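Lipopolysaccharide core heptose(I) kinase RfaP (Pseudomonas aeruginosa, PDB 6DFL) phosphorylates the first heptose of the lipopolysaccharide inner core, using ATP and magnesium, and also autophosphorylates on tyrosine. Local coordinates at residues A[9-14]-A[42-47]; A[153-158]-A[204-209]; A[77-82]-A[96-101]; A[148-153]-A[182-187]. One frame throughout, in Å; residues are numbered along the deposited sequence.

Contact 1. Residues A[9-14]-A[42-47]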
# COMPACT_ATOMS: atom_id res chain seq x y z
N PHE A 9 5.27 8.03 29.22
CA PHE A 9 6.23 7.23 29.95
C PHE A 9 7.48 7.99 30.38
O PHE A 9 8.29 7.44 31.14
CB PHE A 9 6.63 6.02 29.10
CG PHE A 9 5.45 5.25 28.61
CD1 PHE A 9 4.91 4.22 29.38
CD2 PHE A 9 4.87 5.55 27.39
CE1 PHE A 9 3.82 3.51 28.94
CE2 PHE A 9 3.77 4.84 26.95
CZ PHE A 9 3.24 3.82 27.73
N LYS A 10 7.66 9.24 29.93
CA LYS A 10 8.80 10.03 30.37
C LYS A 10 8.70 10.34 31.86
O LYS A 10 9.64 10.08 32.63
CB LYS A 10 8.89 11.33 29.56
CG LYS A 10 10.28 11.95 29.46
CD LYS A 10 10.25 13.14 28.48
CE LYS A 10 11.62 13.44 27.88
NZ LYS A 10 12.59 13.96 28.88
N ARG A 11 7.55 10.88 32.29
CA ARG A 11 7.31 11.06 33.72
C ARG A 11 7.10 9.71 34.41
O ARG A 11 7.74 9.42 35.43
CB ARG A 11 6.12 11.99 33.96
CG ARG A 11 4.80 11.53 33.36
CD ARG A 11 3.61 12.27 33.97
NE ARG A 11 2.42 11.42 34.02
CZ ARG A 11 1.53 11.32 33.04
NH1 ARG A 11 1.69 12.03 31.93
NH2 ARG A 11 0.47 10.52 33.18
N LEU A 12 6.24 8.85 33.83
CA LEU A 12 5.89 7.58 34.45
C LEU A 12 7.11 6.80 34.89
O LEU A 12 7.06 6.08 35.89
CB LEU A 12 5.05 6.73 33.50
CG LEU A 12 3.53 6.69 33.71
CD1 LEU A 12 2.92 8.06 33.44
CD2 LEU A 12 2.86 5.62 32.85
N TRP A 13 8.22 6.92 34.16
CA TRP A 13 9.42 6.19 34.53
C TRP A 13 10.55 7.16 34.87
O TRP A 13 11.68 7.00 34.39
CB TRP A 13 9.87 5.26 33.41
CG TRP A 13 8.79 4.39 32.89
CD1 TRP A 13 7.61 4.07 33.51
CD2 TRP A 13 8.77 3.71 31.64
NE1 TRP A 13 6.87 3.23 32.72
CE2 TRP A 13 7.56 2.99 31.57
CE3 TRP A 13 9.67 3.63 30.58
CZ2 TRP A 13 7.23 2.21 30.47
CZ3 TRP A 13 9.34 2.85 29.50
CH2 TRP A 13 8.13 2.16 29.45
N ASN A 14 10.24 8.18 35.68
CA ASN A 14 11.21 9.22 35.96
C ASN A 14 12.41 8.65 36.71
O ASN A 14 13.48 8.45 36.13
CB ASN A 14 10.57 10.36 36.75
CG ASN A 14 11.45 11.58 36.83
OD1 ASN A 14 12.12 11.93 35.86
ND2 ASN A 14 11.48 12.22 37.99
N GLU A 42 -2.73 0.25 28.52
CA GLU A 42 -3.41 1.54 28.51
C GLU A 42 -2.82 2.44 29.57
O GLU A 42 -2.49 2.00 30.68
CB GLU A 42 -4.91 1.38 28.74
CG GLU A 42 -5.62 0.56 27.67
CD GLU A 42 -7.13 0.63 27.79
OE1 GLU A 42 -7.61 1.19 28.81
OE2 GLU A 42 -7.83 0.15 26.87
N VAL A 43 -2.65 3.71 29.22
CA VAL A 43 -2.26 4.76 30.16
C VAL A 43 -3.26 5.88 29.98
O VAL A 43 -3.31 6.50 28.91
CB VAL A 43 -0.83 5.26 29.92
CG1 VAL A 43 -0.45 6.29 30.97
CG2 VAL A 43 0.16 4.10 29.93
N ASP A 44 -4.07 6.13 31.00
CA ASP A 44 -5.19 7.07 30.89
C ASP A 44 -6.07 6.70 29.70
O ASP A 44 -6.51 7.56 28.93
CB ASP A 44 -4.68 8.51 30.80
CG ASP A 44 -4.06 8.98 32.09
OD1 ASP A 44 -4.80 9.09 33.10
OD2 ASP A 44 -2.83 9.23 32.12
N GLY A 45 -6.30 5.41 29.53
CA GLY A 45 -7.20 4.88 28.52
C GLY A 45 -6.73 5.01 27.08
O GLY A 45 -7.52 4.72 26.18
N ARG A 46 -5.49 5.42 26.84
CA ARG A 46 -5.05 5.63 25.46
C ARG A 46 -4.87 4.31 24.72
O ARG A 46 -5.51 4.07 23.69
CB ARG A 46 -3.75 6.45 25.42
CG ARG A 46 -3.84 7.88 25.96
CD ARG A 46 -4.76 8.77 25.12
NE ARG A 46 -5.64 9.57 25.97
CZ ARG A 46 -6.61 10.36 25.51
NH1 ARG A 46 -6.83 10.46 24.21
NH2 ARG A 46 -7.36 11.04 26.36
N GLY A 47 -3.99 3.44 25.21
CA GLY A 47 -3.70 2.25 24.45
C GLY A 47 -2.40 2.33 23.67
O GLY A 47 -2.22 3.21 22.82
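F9, R11 and L12 on the short helix 9-12 meet V43 and D44 at the tip of a β-hairpin, where a type I' turn from V43 to R46 joins strands 37-41 and 48-53 of the antiparallel N-lobe sheet of this kinase-like fold. Apolar packing makes most of the contact. The two methyls of V43 part ways: CG2 reaches the ring of F9 obliquely, with V43 CG2 3.8 Å from F9 CZ, while CG1 meets the end of L12, with L12 CD2 3.9 Å from V43 CG1. With CG1 opposite the backbone N (chi1 -177°), CG1 points to the leucine and CG2 to the phenylalanine. F9 continues inward, onto V113 of the sheet and edge-to-face against Y48, an autophosphorylation site that is unmodified here; P8 also packs on V43.

The charged pair is solvent-exposed. R11 NH2 and D44 OD2 stand 3.7 Å apart, a long salt bridge in which the carboxylate oxygen lies near the guanidinium plane, at its edge, although the two flat groups are turned 44° from each other. R11 NH1 has a second, weak ionic partner in E7.

Backbone bonds fix the shape on each side. R46 N to V43 O (3.2 Å) closes the turn, with D44 and G45 both at positive phi, and W13 N to F9 O (3.1 Å) closes the helical turn that sets F9 CB over the indole face of W13.

Contact 2. Residues A[153-158]-A[204-209]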
# COMPACT_ATOMS: atom_id res chain seq x y z
N ASP A 153 6.90 6.10 -1.51
CA ASP A 153 7.50 7.07 -0.59
C ASP A 153 8.40 6.38 0.43
O ASP A 153 9.53 6.84 0.68
CB ASP A 153 6.40 7.86 0.13
CG ASP A 153 6.03 9.16 -0.62
OD1 ASP A 153 6.48 9.34 -1.77
OD2 ASP A 153 5.28 9.99 -0.05
N MSE A 154 7.93 5.28 1.00
CA MSE A 154 8.70 4.47 1.91
C MSE A 154 10.03 4.04 1.29
O MSE A 154 11.08 4.18 1.92
CB MSE A 154 7.88 3.25 2.27
CG MSE A 154 8.09 2.69 3.64
SE MSE A 154 6.85 1.18 3.80
CE MSE A 154 7.80 -0.10 2.68
N HIS A 155 9.96 3.50 0.08
CA HIS A 155 11.16 3.00 -0.57
C HIS A 155 12.12 4.12 -0.89
O HIS A 155 13.32 4.00 -0.63
CB HIS A 155 10.82 2.24 -1.84
CG HIS A 155 10.21 0.91 -1.59
ND1 HIS A 155 9.62 0.16 -2.58
CD2 HIS A 155 10.12 0.18 -0.46
CE1 HIS A 155 9.17 -0.97 -2.07
NE2 HIS A 155 9.47 -0.98 -0.78
N ARG A 156 11.61 5.23 -1.47
CA ARG A 156 12.49 6.35 -1.79
C ARG A 156 13.07 6.94 -0.52
O ARG A 156 14.08 7.64 -0.57
CB ARG A 156 11.79 7.47 -2.59
CG ARG A 156 11.22 7.08 -3.96
CD ARG A 156 10.04 8.00 -4.41
NE ARG A 156 8.98 7.25 -5.11
CZ ARG A 156 7.68 7.32 -4.82
NH1 ARG A 156 7.23 8.11 -3.84
NH2 ARG A 156 6.80 6.60 -5.50
N ALA A 157 12.45 6.68 0.63
CA ALA A 157 13.04 7.27 1.82
C ALA A 157 14.04 6.33 2.47
O ALA A 157 14.58 6.67 3.52
CB ALA A 157 11.96 7.73 2.80
N GLY A 158 14.33 5.19 1.85
CA GLY A 158 15.32 4.26 2.36
C GLY A 158 14.79 3.15 3.25
O GLY A 158 15.60 2.42 3.86
N ASN A 204 11.82 -4.89 -4.41
CA ASN A 204 10.99 -5.81 -5.17
C ASN A 204 10.32 -6.82 -4.25
O ASN A 204 9.16 -7.18 -4.47
CB ASN A 204 11.82 -6.49 -6.24
CG ASN A 204 12.38 -5.51 -7.27
OD1 ASN A 204 11.87 -4.39 -7.45
ND2 ASN A 204 13.43 -5.93 -7.94
N LYS A 205 11.02 -7.28 -3.20
CA LYS A 205 10.41 -8.17 -2.22
C LYS A 205 9.14 -7.56 -1.64
O LYS A 205 8.08 -8.20 -1.65
CB LYS A 205 11.41 -8.52 -1.12
CG LYS A 205 12.52 -9.52 -1.53
CD LYS A 205 13.04 -10.33 -0.33
CE LYS A 205 14.11 -11.36 -0.70
NZ LYS A 205 15.48 -10.76 -0.84
N ASP A 206 9.21 -6.29 -1.19
CA ASP A 206 8.02 -5.60 -0.69
C ASP A 206 6.91 -5.58 -1.73
O ASP A 206 5.74 -5.83 -1.42
CB ASP A 206 8.35 -4.16 -0.32
CG ASP A 206 8.98 -4.00 1.05
OD1 ASP A 206 9.34 -5.00 1.72
OD2 ASP A 206 9.13 -2.82 1.43
N LEU A 207 7.26 -5.20 -2.97
CA LEU A 207 6.28 -5.13 -4.04
C LEU A 207 5.67 -6.49 -4.33
O LEU A 207 4.47 -6.60 -4.58
CB LEU A 207 6.91 -4.59 -5.33
CG LEU A 207 7.36 -3.14 -5.46
CD1 LEU A 207 8.01 -2.98 -6.82
CD2 LEU A 207 6.19 -2.21 -5.26
N ALA A 208 6.50 -7.53 -4.34
CA ALA A 208 5.99 -8.88 -4.47
C ALA A 208 4.99 -9.19 -3.36
O ALA A 208 3.86 -9.60 -3.61
CB ALA A 208 7.15 -9.87 -4.45
N ALA A 209 5.40 -8.97 -2.11
CA ALA A 209 4.54 -9.32 -0.99
C ALA A 209 3.26 -8.50 -1.02
O ALA A 209 2.16 -9.04 -0.81
CB ALA A 209 5.29 -9.12 0.32
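H155 and D206 make the tight centre of this contact between helix 137-156 and helix 200-212. H155 NE2 donates to D206 OD2 at 2.9 Å, and the bond is nearly straight, with an N-H...O angle of 163°. The oxygen lies in the imidazole plane but is met on its anti side, 27° out of the carboxylate plane, and D206 CB also lies at the ring edge, 3.4 Å from H155 NE2. The methyl of selenomethionine M154 closes on the same oxygen, M154 CE lying 3.3 Å from D206 OD2; its chain bends at the selenium (chi3 75°).

D206 probably corresponds to the invariant aspartate of helix F in protein kinases: OD2 also accepts from H161 N and OD1 from R162 N, which pins the backbone of the presumed catalytic loop just before D163, the probable active-site residue. The imidazole is gripped at both nitrogens, since ND1 is bonded to Y231 OH, which fixes the rotation of the ring.

Packing is looser at L207, where L207 CG approaches only to 4.4 Å from H155 CE1; the leucine packs on F227 and Y231, and its side chain is about 6 Å (nearest atoms) from the bound palmitoyl phosphopantetheine. On the more exposed side of helix 137-156, R156 pairs with D153, and G158, at positive phi, ends the helix in a Schellman motif whose G158 N bonds to H155 O.

Contact 3. Residues A[77-82]-A[96-101]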
# COMPACT_ATOMS: atom_id res chain seq x y z
N GLN A 77 14.95 -2.10 14.56
CA GLN A 77 14.40 -2.08 13.21
C GLN A 77 13.15 -1.21 13.13
O GLN A 77 13.09 -0.26 12.33
CB GLN A 77 14.08 -3.50 12.74
CG GLN A 77 15.24 -4.21 12.13
CD GLN A 77 16.25 -4.64 13.15
OE1 GLN A 77 15.91 -5.05 14.27
NE2 GLN A 77 17.52 -4.55 12.79
N GLU A 78 12.14 -1.53 13.93
CA GLU A 78 10.94 -0.71 14.00
C GLU A 78 11.27 0.75 14.29
O GLU A 78 10.71 1.66 13.68
CB GLU A 78 10.00 -1.27 15.06
CG GLU A 78 8.56 -0.85 14.92
CD GLU A 78 7.67 -1.56 15.93
OE1 GLU A 78 8.15 -2.51 16.58
OE2 GLU A 78 6.49 -1.15 16.07
N TRP A 79 12.19 1.00 15.24
CA TRP A 79 12.38 2.38 15.70
C TRP A 79 12.94 3.27 14.61
O TRP A 79 12.52 4.42 14.47
CB TRP A 79 13.29 2.41 16.92
CG TRP A 79 13.85 3.77 17.24
CD1 TRP A 79 15.09 4.23 16.93
CD2 TRP A 79 13.18 4.85 17.94
NE1 TRP A 79 15.25 5.53 17.40
CE2 TRP A 79 14.10 5.93 18.02
CE3 TRP A 79 11.91 5.01 18.50
CZ2 TRP A 79 13.78 7.13 18.63
CZ3 TRP A 79 11.60 6.21 19.11
CH2 TRP A 79 12.53 7.26 19.16
N GLN A 80 13.89 2.75 13.82
CA GLN A 80 14.52 3.54 12.77
C GLN A 80 13.60 3.67 11.56
O GLN A 80 13.62 4.70 10.87
CB GLN A 80 15.87 2.92 12.38
CG GLN A 80 17.03 3.23 13.32
CD GLN A 80 18.26 2.40 13.00
OE1 GLN A 80 18.27 1.62 12.04
NE2 GLN A 80 19.31 2.55 13.82
N ALA A 81 12.79 2.65 11.28
CA ALA A 81 11.79 2.80 10.22
C ALA A 81 10.78 3.87 10.59
O ALA A 81 10.49 4.77 9.79
CB ALA A 81 11.08 1.48 9.94
N ILE A 82 10.24 3.79 11.80
CA ILE A 82 9.28 4.79 12.25
C ILE A 82 9.90 6.17 12.18
O ILE A 82 9.26 7.14 11.76
CB ILE A 82 8.79 4.46 13.66
CG1 ILE A 82 7.96 3.18 13.64
CG2 ILE A 82 8.04 5.65 14.26
CD1 ILE A 82 7.39 2.87 14.98
N VAL A 96 6.48 6.16 21.49
CA VAL A 96 6.59 6.95 22.72
C VAL A 96 7.69 6.44 23.65
O VAL A 96 8.03 7.14 24.61
CB VAL A 96 5.25 7.00 23.47
CG1 VAL A 96 4.26 7.86 22.72
CG2 VAL A 96 4.69 5.58 23.67
N ALA A 97 8.26 5.27 23.38
CA ALA A 97 9.34 4.78 24.23
C ALA A 97 10.15 3.75 23.46
O ALA A 97 9.59 2.93 22.73
CB ALA A 97 8.80 4.18 25.54
N TYR A 98 11.47 3.78 23.67
CA TYR A 98 12.40 2.92 22.95
C TYR A 98 13.63 2.75 23.82
O TYR A 98 14.03 3.68 24.52
CB TYR A 98 12.76 3.53 21.59
CG TYR A 98 14.01 2.94 20.95
CD1 TYR A 98 13.99 1.67 20.41
CD2 TYR A 98 15.18 3.67 20.87
CE1 TYR A 98 15.09 1.14 19.82
CE2 TYR A 98 16.32 3.13 20.27
CZ TYR A 98 16.25 1.85 19.75
OH TYR A 98 17.35 1.29 19.15
N GLY A 99 14.23 1.56 23.78
CA GLY A 99 15.43 1.35 24.57
C GLY A 99 16.25 0.19 24.07
O GLY A 99 15.71 -0.80 23.56
N GLU A 100 17.57 0.30 24.22
CA GLU A 100 18.52 -0.78 23.98
C GLU A 100 19.60 -0.72 25.05
O GLU A 100 20.13 0.36 25.32
CB GLU A 100 19.20 -0.67 22.62
CG GLU A 100 18.42 -1.06 21.41
CD GLU A 100 19.23 -0.76 20.16
OE1 GLU A 100 20.47 -0.84 20.26
OE2 GLU A 100 18.65 -0.39 19.12
N ARG A 101 19.94 -1.88 25.62
CA ARG A 101 21.12 -1.97 26.48
C ARG A 101 21.68 -3.38 26.43
O ARG A 101 20.97 -4.35 26.16
CB ARG A 101 20.83 -1.56 27.93
CG ARG A 101 20.02 -2.54 28.76
CD ARG A 101 20.40 -2.41 30.24
NE ARG A 101 19.39 -2.98 31.13
CZ ARG A 101 18.75 -2.28 32.07
NH1 ARG A 101 19.03 -0.99 32.24
NH2 ARG A 101 17.84 -2.87 32.84
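Beside the stacked pair W79 and Y98, the shortest sound polar bond is a helical one, I82 N to E78 O at 2.9 Å, which keeps regular the turn of helix 76-87 that carries the tryptophan. The contact itself is aromatic. The five-membered ring of W79 lies face to face on the Y98 ring, with centroids 3.9 Å apart and planes only 3° from parallel. Each side chain also sets its own CB over the partner: W79 CB lies over the phenol face, and Y98 CB over the six-membered ring of the indole, with Y98 CB 3.5 Å from W79 CE3. Both first torsions are near 164°, putting each CG opposite its backbone N, so that each ring is carried into the gap between helix and strand; the side chains cross at about a right angle. Y98 is an autophosphorylation site, unmodified and buried here.

E78 forms a salt bridge with K51 of strand 48-53, consistent with the lysine-glutamate pair that links strand β3 to helix C in protein kinases. The stack lays helix 76-87 on strand 95-101, which opens with a classic β bulge of V96 and A97 opposite V113, while V4 of the neighbouring strand 2-5 touches W79.

Contact 4. Residues A[148-153]-A[182-187]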
# COMPACT_ATOMS: atom_id res chain seq x y z
N ALA A 148 0.22 2.79 -3.39
CA ALA A 148 1.31 3.06 -4.32
C ALA A 148 2.14 4.26 -3.87
O ALA A 148 3.37 4.19 -3.85
CB ALA A 148 0.74 3.26 -5.72
N ARG A 149 1.49 5.33 -3.40
CA ARG A 149 2.26 6.49 -2.97
C ARG A 149 3.05 6.21 -1.71
O ARG A 149 4.21 6.65 -1.58
CB ARG A 149 1.34 7.70 -2.76
CG ARG A 149 0.97 8.42 -4.04
CD ARG A 149 0.24 9.73 -3.77
NE ARG A 149 -0.89 9.58 -2.84
CZ ARG A 149 -2.16 9.46 -3.22
NH1 ARG A 149 -2.47 9.46 -4.52
NH2 ARG A 149 -3.12 9.34 -2.30
N MSE A 150 2.45 5.52 -0.75
CA MSE A 150 3.11 5.34 0.53
C MSE A 150 4.30 4.42 0.38
O MSE A 150 5.38 4.70 0.89
CB MSE A 150 2.14 4.81 1.55
CG MSE A 150 1.10 5.81 1.97
SE MSE A 150 0.04 5.00 3.40
CE MSE A 150 1.37 4.88 4.81
N VAL A 151 4.10 3.32 -0.36
CA VAL A 151 5.17 2.35 -0.54
C VAL A 151 6.31 2.96 -1.34
O VAL A 151 7.47 2.93 -0.91
CB VAL A 151 4.60 1.07 -1.20
CG1 VAL A 151 5.70 0.08 -1.56
CG2 VAL A 151 3.57 0.40 -0.30
N GLY A 152 6.00 3.53 -2.50
CA GLY A 152 6.98 4.35 -3.20
C GLY A 152 7.67 5.34 -2.30
O GLY A 152 8.90 5.41 -2.28
N ASP A 153 6.90 6.10 -1.51
CA ASP A 153 7.50 7.07 -0.59
C ASP A 153 8.40 6.38 0.43
O ASP A 153 9.53 6.84 0.68
CB ASP A 153 6.40 7.86 0.13
CG ASP A 153 6.03 9.16 -0.62
OD1 ASP A 153 6.48 9.34 -1.77
OD2 ASP A 153 5.28 9.99 -0.05
N PHE A 182 -9.79 10.30 2.85
CA PHE A 182 -9.42 9.14 3.65
C PHE A 182 -7.92 9.19 3.91
O PHE A 182 -7.17 9.70 3.08
CB PHE A 182 -9.79 7.82 2.96
CG PHE A 182 -9.01 7.56 1.70
CD1 PHE A 182 -9.49 7.98 0.47
CD2 PHE A 182 -7.81 6.87 1.74
CE1 PHE A 182 -8.79 7.74 -0.71
CE2 PHE A 182 -7.09 6.62 0.56
CZ PHE A 182 -7.59 7.06 -0.67
N ARG A 183 -7.49 8.65 5.05
CA ARG A 183 -6.07 8.59 5.34
C ARG A 183 -5.66 7.18 5.76
O ARG A 183 -6.40 6.48 6.46
CB ARG A 183 -5.66 9.59 6.42
CG ARG A 183 -6.37 9.44 7.73
CD ARG A 183 -6.00 10.58 8.65
NE ARG A 183 -6.61 10.40 9.96
CZ ARG A 183 -5.94 10.05 11.05
NH1 ARG A 183 -4.62 9.84 11.00
NH2 ARG A 183 -6.58 9.90 12.20
N LEU A 184 -4.48 6.78 5.30
CA LEU A 184 -3.88 5.50 5.60
C LEU A 184 -2.74 5.70 6.60
O LEU A 184 -2.21 6.80 6.75
CB LEU A 184 -3.37 4.82 4.33
CG LEU A 184 -4.46 4.48 3.32
CD1 LEU A 184 -3.89 3.70 2.15
CD2 LEU A 184 -5.60 3.70 3.97
N SER A 185 -2.42 4.62 7.33
CA SER A 185 -1.18 4.51 8.07
C SER A 185 -0.59 3.14 7.81
O SER A 185 -1.32 2.14 7.79
CB SER A 185 -1.38 4.71 9.57
OG SER A 185 -1.98 5.95 9.83
N VAL A 186 0.71 3.09 7.60
CA VAL A 186 1.40 1.81 7.51
C VAL A 186 1.83 1.40 8.92
O VAL A 186 2.29 2.24 9.71
CB VAL A 186 2.61 1.89 6.56
CG1 VAL A 186 3.56 3.03 6.98
CG2 VAL A 186 3.34 0.53 6.50
N ILE A 187 1.66 0.13 9.24
CA ILE A 187 2.06 -0.34 10.56
C ILE A 187 2.96 -1.55 10.40
O ILE A 187 3.39 -1.85 9.28
CB ILE A 187 0.84 -0.69 11.43
CG1 ILE A 187 0.08 -1.86 10.79
CG2 ILE A 187 -0.05 0.53 11.61
CD1 ILE A 187 -0.85 -2.60 11.72
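Selenomethionine M150 of helix 137-156 carries this contact, its side chain reaching to strand 184-186. Selenium and methyl take different partners. M150 SE lies 3.5 Å from L184 CB, whereas the methyl goes to the next inward-facing residue, with M150 CE 3.6 Å from V186 CG1 and 3.4 Å from V186 N. Between them, the methyl passes over the backbone of S185, 4.0 Å from M150 CE to S185 C.

The torsions explain the division: the chain runs out extended as far as the selenium (chi2 -175°), then bends (chi3 67°) and turns its methyl along the strand to V186. V186 in turn places CG1 between its backbone N and carbonyl carbon, where that methyl meets it.

Helix and strand run roughly alike, 34° apart in direction and 9.9 Å between short-segment axes. In the protein kinase fold, this helix probably corresponds to helix E of the C-lobe and the strand to the second strand of the hairpin that follows the catalytic loop; the strand pairs with 169-172 through backbone bonds of R183 and S185.

Beyond this shell, the S185 hydroxyl, on the side of the strand turned from the helix, is hydrogen-bonded to H172 NE2. V90, from the loop between helix 76-87 and strand 95-101, touches M150 and D153, while V186 O bonds to T92 OG1, consistent with the attachment of the helix C-β4 loop to helix E in protein kinases. On another face of the helix, A148 and V151 lie against F227 and Y231 of helix 221-232.

Overall arrangement
From the N terminus, contact 1 comes first, folding helix 9-12 against the hairpin tip 42-47 and closing a 27-residue stretch that includes helix 18-24 and strand 37-41. Contact 3 follows in series, closing the loop from helix 76-87 to strand 95-101; F9 of contact 1 touches V96 of contact 3, and both involve the five-stranded sheet or its hairpins. Contacts 4 and 2 come last and cross: the overlapping segments 148-153 and 153-158, which share D153, reach forward to strand 184-186 and helix 200-212. Helix 137-156 thus ties the strand hairpin and the helical part of the C-lobe together. Contacts 1 and 2, with centres 34 Å apart, lie on opposite sides of the chain's centre.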